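Local coordinates for protein ECXA (Escherichia coli, PDB 4L63) that probably acts as a zinc-dependent metallopeptidase, carrying a zinc ion held by three histidines, at residues I208-L211 with S212-L215; D230-G233 with V234-M237; F250-L253 with G254-L257. All coordinates share one frame; numbering follows the deposited sequence.

Contact 1. Residues I208-L211 with S212-L215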
ATOM      1  N   ILE A 208      24.384   1.388  11.807  1.00 51.79           N
ATOM      2  CA  ILE A 208      24.940   0.038  11.831  1.00 56.90           C
ATOM      3  C   ILE A 208      24.101  -0.872  12.713  1.00 57.24           C
ATOM      4  O   ILE A 208      23.758  -1.993  12.329  1.00 55.79           O
ATOM      5  CB  ILE A 208      26.387   0.022  12.339  1.00 60.20           C
ATOM      6  CG1 ILE A 208      27.279   0.861  11.428  1.00 58.73           C
ATOM      7  CG2 ILE A 208      26.902  -1.411  12.418  1.00 65.05           C
ATOM      8  CD1 ILE A 208      28.748   0.802  11.800  1.00 62.76           C
ATOM      9  N   ASP A 209      23.774  -0.373  13.900  1.00 54.73           N
ATOM     10  CA  ASP A 209      22.956  -1.113  14.847  1.00 59.37           C
ATOM     11  C   ASP A 209      21.563  -1.399  14.280  1.00 56.52           C
ATOM     12  O   ASP A 209      21.047  -2.503  14.425  1.00 52.64           O
ATOM     13  CB  ASP A 209      22.844  -0.343  16.162  1.00 65.94           C
ATOM     14  CG  ASP A 209      22.297  -1.194  17.289  1.00 78.62           C
ATOM     15  OD1 ASP A 209      22.756  -2.348  17.446  1.00 84.67           O
ATOM     16  OD2 ASP A 209      21.406  -0.709  18.019  1.00 79.94           O
ATOM     17  N   ARG A 210      20.954  -0.406  13.636  1.00 51.00           N
ATOM     18  CA  ARG A 210      19.640  -0.613  13.041  1.00 48.68           C
ATOM     19  C   ARG A 210      19.724  -1.580  11.860  1.00 49.59           C
ATOM     20  O   ARG A 210      18.836  -2.413  11.673  1.00 45.10           O
ATOM     21  CB  ARG A 210      19.014   0.716  12.595  1.00 48.65           C
ATOM     22  CG  ARG A 210      18.830   1.731  13.722  1.00 52.68           C
ATOM     23  CD  ARG A 210      18.272   1.067  14.970  1.00 56.91           C
ATOM     24  NE  ARG A 210      16.972   0.451  14.728  1.00 57.87           N
ATOM     25  CZ  ARG A 210      16.439  -0.493  15.497  1.00 63.78           C
ATOM     26  NH1 ARG A 210      17.105  -0.948  16.553  1.00 62.25           N
ATOM     27  NH2 ARG A 210      15.247  -0.996  15.199  1.00 65.06           N
ATOM     28  N   LEU A 211      20.793  -1.476  11.076  1.00 47.79           N
ATOM     29  CA  LEU A 211      20.966  -2.350   9.919  1.00 52.33           C
ATOM     30  C   LEU A 211      21.172  -3.794  10.370  1.00 58.97           C
ATOM     31  O   LEU A 211      20.623  -4.726   9.778  1.00 56.18           O
ATOM     32  CB  LEU A 211      22.145  -1.889   9.058  1.00 54.20           C
ATOM     33  CG  LEU A 211      22.359  -2.687   7.769  1.00 55.35           C
ATOM     34  CD1 LEU A 211      21.086  -2.690   6.938  1.00 49.10           C
ATOM     35  CD2 LEU A 211      23.532  -2.143   6.968  1.00 57.92           C
ATOM     36  N   SER A 212      21.963  -3.973  11.424  1.00 60.04           N
ATOM     37  CA  SER A 212      22.190  -5.295  11.996  1.00 63.57           C
ATOM     38  C   SER A 212      20.906  -5.885  12.557  1.00 65.65           C
ATOM     39  O   SER A 212      20.630  -7.071  12.387  1.00 65.49           O
ATOM     40  CB  SER A 212      23.251  -5.227  13.090  1.00 66.91           C
ATOM     41  OG  SER A 212      23.280  -6.433  13.831  1.00 72.82           O
ATOM     42  N   HIS A 213      20.131  -5.040  13.228  1.00 64.91           N
ATOM     43  CA  HIS A 213      18.845  -5.423  13.795  1.00 67.56           C
ATOM     44  C   HIS A 213      17.945  -5.984  12.697  1.00 65.21           C
ATOM     45  O   HIS A 213      17.212  -6.950  12.911  1.00 69.70           O
ATOM     46  CB  HIS A 213      18.210  -4.212  14.487  1.00 77.55           C
ATOM     47  CG  HIS A 213      16.964  -4.520  15.260  1.00 89.52           C
ATOM     48  ND1 HIS A 213      15.719  -4.601  14.671  1.00 92.06           N
ATOM     49  CD2 HIS A 213      16.769  -4.744  16.581  1.00 93.64           C
ATOM     50  CE1 HIS A 213      14.814  -4.868  15.594  1.00 92.60           C
ATOM     51  NE2 HIS A 213      15.426  -4.964  16.764  1.00 94.25           N
ATOM     52  N   TYR A 214      18.036  -5.385  11.514  1.00 58.47           N
ATOM     53  CA  TYR A 214      17.258  -5.814  10.354  1.00 58.82           C
ATOM     54  C   TYR A 214      17.794  -7.106   9.740  1.00 59.21           C
ATOM     55  O   TYR A 214      17.027  -8.004   9.394  1.00 54.90           O
ATOM     56  CB  TYR A 214      17.239  -4.704   9.304  1.00 56.58           C
ATOM     57  CG  TYR A 214      16.807  -5.133   7.917  1.00 49.78           C
ATOM     58  CD1 TYR A 214      15.472  -5.404   7.634  1.00 47.45           C
ATOM     59  CD2 TYR A 214      17.726  -5.227   6.881  1.00 47.55           C
ATOM     60  CE1 TYR A 214      15.070  -5.782   6.360  1.00 48.14           C
ATOM     61  CE2 TYR A 214      17.334  -5.602   5.605  1.00 52.01           C
ATOM     62  CZ  TYR A 214      16.005  -5.876   5.352  1.00 51.94           C
ATOM     63  OH  TYR A 214      15.611  -6.247   4.086  1.00 51.35           O
ATOM     64  N   LEU A 215      19.112  -7.194   9.607  1.00 54.61           N
ATOM     65  CA  LEU A 215      19.736  -8.344   8.962  1.00 63.79           C
ATOM     66  C   LEU A 215      19.774  -9.568   9.872  1.00 71.88           C
ATOM     67  O   LEU A 215      20.005 -10.687   9.406  1.00 75.44           O
ATOM     68  CB  LEU A 215      21.149  -7.987   8.507  1.00 65.22           C
ATOM     69  CG  LEU A 215      21.194  -7.100   7.266  1.00 65.03           C
ATOM     70  CD1 LEU A 215      22.616  -6.667   6.968  1.00 70.05           C
ATOM     71  CD2 LEU A 215      20.582  -7.824   6.076  1.00 63.52           C
TER

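Contact 2. Residues D230-G233 with V234-M237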
ATOM      1  N   ASP A 230      15.163   5.014  -0.209  1.00 35.61           N
ATOM      2  CA  ASP A 230      16.177   6.045  -0.462  1.00 36.55           C
ATOM      3  C   ASP A 230      16.333   6.285  -1.965  1.00 37.77           C
ATOM      4  O   ASP A 230      16.399   7.427  -2.425  1.00 38.04           O
ATOM      5  CB  ASP A 230      17.534   5.647   0.126  1.00 38.30           C
ATOM      6  CG  ASP A 230      17.580   5.747   1.637  1.00 43.38           C
ATOM      7  OD1 ASP A 230      16.765   6.492   2.225  1.00 40.95           O
ATOM      8  OD2 ASP A 230      18.445   5.071   2.237  1.00 44.63           O
ATOM      9  N   ILE A 231      16.394   5.194  -2.720  1.00 38.98           N
ATOM     10  CA  ILE A 231      16.557   5.259  -4.171  1.00 40.92           C
ATOM     11  C   ILE A 231      15.338   5.909  -4.825  1.00 40.05           C
ATOM     12  O   ILE A 231      15.475   6.775  -5.682  1.00 41.27           O
ATOM     13  CB  ILE A 231      16.780   3.851  -4.773  1.00 42.86           C
ATOM     14  CG1 ILE A 231      18.090   3.247  -4.261  1.00 44.50           C
ATOM     15  CG2 ILE A 231      16.759   3.901  -6.287  1.00 45.32           C
ATOM     16  CD1 ILE A 231      19.337   4.056  -4.611  1.00 47.86           C
ATOM     17  N   GLU A 232      14.143   5.501  -4.411  1.00 38.42           N
ATOM     18  CA  GLU A 232      12.921   6.111  -4.923  1.00 37.96           C
ATOM     19  C   GLU A 232      12.824   7.593  -4.541  1.00 36.89           C
ATOM     20  O   GLU A 232      12.267   8.400  -5.297  1.00 37.54           O
ATOM     21  CB  GLU A 232      11.691   5.355  -4.412  1.00 36.95           C
ATOM     22  CG  GLU A 232      11.541   3.972  -5.022  1.00 44.01           C
ATOM     23  CD  GLU A 232      11.598   4.002  -6.537  1.00 56.52           C
ATOM     24  OE1 GLU A 232      10.834   4.774  -7.152  1.00 57.12           O
ATOM     25  OE2 GLU A 232      12.414   3.253  -7.112  1.00 64.99           O
ATOM     26  N   GLY A 233      13.364   7.941  -3.372  1.00 35.74           N
ATOM     27  CA  GLY A 233      13.392   9.322  -2.923  1.00 35.22           C
ATOM     28  C   GLY A 233      14.176  10.193  -3.893  1.00 37.13           C
ATOM     29  O   GLY A 233      13.735  11.281  -4.266  1.00 37.52           O
ATOM     30  N   VAL A 234      15.342   9.711  -4.310  1.00 38.85           N
ATOM     31  CA  VAL A 234      16.170  10.464  -5.253  1.00 41.42           C
ATOM     32  C   VAL A 234      15.512  10.541  -6.636  1.00 42.86           C
ATOM     33  O   VAL A 234      15.615  11.565  -7.313  1.00 47.11           O
ATOM     34  CB  VAL A 234      17.590   9.864  -5.353  1.00 50.46           C
ATOM     35  CG1 VAL A 234      18.422  10.586  -6.417  1.00 47.02           C
ATOM     36  CG2 VAL A 234      18.286   9.961  -3.999  1.00 42.93           C
ATOM     37  N   ARG A 235      14.829   9.475  -7.056  1.00 42.68           N
ATOM     38  CA  ARG A 235      14.042   9.526  -8.295  1.00 44.40           C
ATOM     39  C   ARG A 235      13.032  10.667  -8.281  1.00 43.62           C
ATOM     40  O   ARG A 235      12.809  11.319  -9.297  1.00 45.87           O
ATOM     41  CB  ARG A 235      13.295   8.218  -8.542  1.00 45.65           C
ATOM     42  CG  ARG A 235      14.155   7.110  -9.056  1.00 52.27           C
ATOM     43  CD  ARG A 235      13.332   5.974  -9.655  1.00 49.47           C
ATOM     44  NE  ARG A 235      14.238   4.985 -10.224  1.00 59.08           N
ATOM     45  CZ  ARG A 235      14.842   5.132 -11.397  1.00 69.68           C
ATOM     46  NH1 ARG A 235      14.622   6.220 -12.125  1.00 68.41           N
ATOM     47  NH2 ARG A 235      15.665   4.193 -11.848  1.00 78.49           N
ATOM     48  N   VAL A 236      12.410  10.893  -7.130  1.00 40.90           N
ATOM     49  CA  VAL A 236      11.524  12.034  -6.957  1.00 40.40           C
ATOM     50  C   VAL A 236      12.300  13.350  -7.076  1.00 41.66           C
ATOM     51  O   VAL A 236      11.867  14.268  -7.779  1.00 43.29           O
ATOM     52  CB  VAL A 236      10.799  11.979  -5.603  1.00 37.78           C
ATOM     53  CG1 VAL A 236      10.053  13.275  -5.345  1.00 37.76           C
ATOM     54  CG2 VAL A 236       9.831  10.787  -5.582  1.00 37.23           C
ATOM     55  N   MET A 237      13.454  13.422  -6.412  1.00 41.42           N
ATOM     56  CA  MET A 237      14.274  14.639  -6.412  1.00 43.06           C
ATOM     57  C   MET A 237      14.842  14.921  -7.796  1.00 46.50           C
ATOM     58  O   MET A 237      15.185  16.063  -8.102  1.00 48.57           O
ATOM     59  CB  MET A 237      15.422  14.543  -5.403  1.00 42.75           C
ATOM     60  CG  MET A 237      14.982  14.353  -3.940  1.00 40.08           C
ATOM     61  SD  MET A 237      13.677  15.479  -3.398  1.00 39.00           S
ATOM     62  CE  MET A 237      14.522  17.060  -3.456  1.00 41.60           C
TER

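Contact 3. Residues F250-L253 with G254-L257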
ATOM      1  N   PHE A 250       4.196   9.164  -2.877  1.00 31.86           N
ATOM      2  CA  PHE A 250       4.091   7.709  -2.722  1.00 30.44           C
ATOM      3  C   PHE A 250       4.900   6.975  -3.777  1.00 30.53           C
ATOM      4  O   PHE A 250       4.915   7.396  -4.926  1.00 31.33           O
ATOM      5  CB  PHE A 250       2.637   7.251  -2.813  1.00 29.58           C
ATOM      6  CG  PHE A 250       1.712   7.981  -1.893  1.00 34.70           C
ATOM      7  CD1 PHE A 250       1.721   7.716  -0.536  1.00 38.86           C
ATOM      8  CD2 PHE A 250       0.804   8.898  -2.388  1.00 33.66           C
ATOM      9  CE1 PHE A 250       0.861   8.379   0.308  1.00 40.52           C
ATOM     10  CE2 PHE A 250      -0.055   9.566  -1.545  1.00 36.45           C
ATOM     11  CZ  PHE A 250      -0.024   9.314  -0.201  1.00 37.26           C
ATOM     12  N   SER A 251       5.546   5.870  -3.401  1.00 30.16           N
ATOM     13  CA  SER A 251       6.317   5.107  -4.384  1.00 30.77           C
ATOM     14  C   SER A 251       5.842   3.657  -4.530  1.00 33.70           C
ATOM     15  O   SER A 251       6.423   2.899  -5.299  1.00 31.70           O
ATOM     16  CB  SER A 251       7.812   5.117  -4.034  1.00 32.13           C
ATOM     17  OG  SER A 251       8.072   4.361  -2.857  1.00 31.78           O
ATOM     18  N   CYS A 252       4.797   3.263  -3.804  1.00 31.07           N
ATOM     19  CA  CYS A 252       4.234   1.924  -4.029  1.00 34.19           C
ATOM     20  C   CYS A 252       2.742   1.854  -3.691  1.00 33.47           C
ATOM     21  O   CYS A 252       2.246   0.808  -3.276  1.00 34.04           O
ATOM     22  CB  CYS A 252       5.023   0.858  -3.232  1.00 28.58           C
ATOM     23  SG  CYS A 252       4.776   0.783  -1.410  1.00 31.46           S
ATOM     24  N   LEU A 253       2.018   2.951  -3.906  1.00 30.31           N
ATOM     25  CA  LEU A 253       0.610   2.993  -3.512  1.00 27.24           C
ATOM     26  C   LEU A 253      -0.243   2.103  -4.411  1.00 27.44           C
ATOM     27  O   LEU A 253      -1.323   1.666  -4.013  1.00 32.22           O
ATOM     28  CB  LEU A 253       0.065   4.424  -3.539  1.00 28.11           C
ATOM     29  CG  LEU A 253      -1.297   4.582  -2.850  1.00 29.94           C
ATOM     30  CD1 LEU A 253      -1.222   4.052  -1.428  1.00 31.70           C
ATOM     31  CD2 LEU A 253      -1.741   6.053  -2.862  1.00 29.21           C
ATOM     32  N   GLY A 254       0.259   1.813  -5.608  1.00 28.03           N
ATOM     33  CA  GLY A 254      -0.403   0.874  -6.503  1.00 28.72           C
ATOM     34  C   GLY A 254      -0.711  -0.453  -5.814  1.00 35.12           C
ATOM     35  O   GLY A 254      -1.690  -1.130  -6.147  1.00 28.99           O
ATOM     36  N   LEU A 255       0.127  -0.824  -4.848  1.00 27.77           N
ATOM     37  CA  LEU A 255      -0.027  -2.108  -4.142  1.00 27.83           C
ATOM     38  C   LEU A 255      -1.336  -2.174  -3.359  1.00 28.78           C
ATOM     39  O   LEU A 255      -1.832  -3.261  -3.064  1.00 31.90           O
ATOM     40  CB  LEU A 255       1.150  -2.348  -3.195  1.00 27.67           C
ATOM     41  CG  LEU A 255       2.473  -2.740  -3.852  1.00 28.48           C
ATOM     42  CD1 LEU A 255       3.585  -2.759  -2.814  1.00 28.68           C
ATOM     43  CD2 LEU A 255       2.311  -4.113  -4.469  1.00 31.61           C
ATOM     44  N   GLY A 256      -1.882  -1.003  -3.031  1.00 27.97           N
ATOM     45  CA  GLY A 256      -3.165  -0.900  -2.367  1.00 28.31           C
ATOM     46  C   GLY A 256      -4.293  -1.552  -3.148  1.00 34.37           C
ATOM     47  O   GLY A 256      -5.264  -2.019  -2.557  1.00 36.99           O
ATOM     48  N   LEU A 257      -4.165  -1.613  -4.473  1.00 29.30           N
ATOM     49  CA  LEU A 257      -5.193  -2.264  -5.289  1.00 30.74           C
ATOM     50  C   LEU A 257      -5.277  -3.757  -4.981  1.00 33.50           C
ATOM     51  O   LEU A 257      -6.293  -4.401  -5.265  1.00 34.03           O
ATOM     52  CB  LEU A 257      -4.923  -2.062  -6.788  1.00 31.56           C
ATOM     53  CG  LEU A 257      -5.386  -0.754  -7.460  1.00 32.25           C
ATOM     54  CD1 LEU A 257      -6.897  -0.585  -7.385  1.00 33.69           C
ATOM     55  CD2 LEU A 257      -4.681   0.440  -6.859  1.00 31.00           C
TER

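Contact 1. Residues I208-L211 with S212-L215
Arg210 and His213, one helical turn apart, lie alongside each other and point the same way. Followed outward, the Arg210 chain leaves CB with CG beside the backbone N (chi1 -59°) and folds again at chi2 and chi3, which swings its flat end back over the imidazole. There CZ comes within 4.1 Å of His213 CG, NH1 lies 3.8 Å from His213 CD2, and NH2 approaches His213 ND1 at 3.7 Å. Guanidinium and ring planes differ by 34°, and NH2 sits above one ring face, offset toward the rim. The guanidinium's strongest polar partner is Glu9, salt-bridged to NE. Round the helix, Leu211 and Leu215 also run side by side, with Leu211 CG 4.1 Å from Leu215 CD1, while Leu211 CD1 packs at 4.2 Å against Tyr214 CD2. Beneath, four i to i+4 backbone bonds run from Ser212 N to Ile208 O (2.8 Å) through Leu215 N to Leu211 O (2.9 Å). Ser212 OG is hydrogen-bonded to Arg217 O, just past the end of the helix. Such i to i+3 and i to i+4 pairing is that of an alpha-helix, here 207-215, with Ile208 packed on helix 146-165 and Tyr214 backbone-bonded to Glu3.

Contact 2. Residues D230-G233 with V234-M237
Glu232 and Arg235 meet across one helical turn through the methylene end of the arginine rather than through a close ion pair. Arg235 CD lies 3.7 Å from Glu232 OE1 and 3.8 Å from Glu232 OE2, so the carboxylate sits against carbon. Its nearest charged approach is Glu232 OE2 to Arg235 NE at 4.0 Å, longer than a salt bridge; OE2 lies at the guanidinium edge, near its plane, and the two flat groups are 29° apart. Glu232 bends at chi2 (-52°), bringing its carboxylate closer to Arg235, whereas Arg235 is extended from CG to NE and runs outward, away from the helix axis; its NH1 comes close to the like-charged NH1 of Arg238.

Val236 CG2 rests 3.4 Å from Glu232 O, and Met237 CG lies 3.3 Å from Gly233 O. Four i to i+4 bonds set these positions, among them Arg235 N to Ile231 O at 3.1 Å. Farther out, Val234 packs on Trp71 and Ser74, and Val236 and Met237 on Leu22 of strand 21-22. Both carboxylate oxygens of buried Asp230 are gripped: OD1 by Ser197 OG, OD2 by the backbone N of Ser227 and Ile198. The Glu232-Arg235 attraction is probably a modest, longer-range one, while the directional polar grip falls to Asp230, which joins the helix to the loop at Ser197 and Ile198 and to its own N-terminal approach at Ser227.

Contact 3. Residues F250-L253 with G254-L257
Cys252 and Leu255 form the side-chain pair that meets across the two segments, by apolar contact. Leu255 CD1 reaches back to Cys252 CB at 3.9 Å and Cys252 SG at 4.0 Å; its CG stands beside the backbone N (chi1 -74°), directing the branch toward the cysteine. Leu253 CD2 lies over one face of the Phe250 ring, 3.9 Å above its plane and offset toward the rim.

Hydrogen bonding across the segments is confined to the backbone, and both bonds span i to i+3. Leu255 N donates to Cys252 O at 3.1 Å, and Gly256 N to Leu253 O at 2.9 Å. Both donors stand well above the carbonyl planes, with the Cys252 C=O...N angle only 123°. Leu257 N continues the series to Gly254 O at 3.0 Å. Ser251 OG is hydrogen-bonded to Ala187 O and Arg228 NH1.

The covalent link, the disulfide of Cys252 SG with Cys189 SG, ties the start of the turn to the loop at Cys189. Phe250, Leu253, Leu255 and Leu257 pack on chains of another protein in the assembly. Successive i to i+3 bonds identify a 3-10 helix, here entered from a disulfide-pinned loop and lying at an interface between subunits.

In the fold
The three contacts follow in series along the chain, and all are local: two within alpha-helices, one at the entry to a 3-10 helix. Contact 2 lies nearest the metal: the Asp230 side chain is about 11 Å from the zinc ion and about 8 Å from that of His160, which binds zinc with His164 and His170. Contact 1 approaches this site through Ile208, about 11 Å from the His160 side chain, and packs on helix 146-165, which carries His160 and His164. Contacts 1 and 2 do not touch, their nearest atoms being about 9 Å apart. Contact 3 lies away from the metal site but meets contact 2 directly, Glu232 CB packing on Ser251 CB at 3.9 Å.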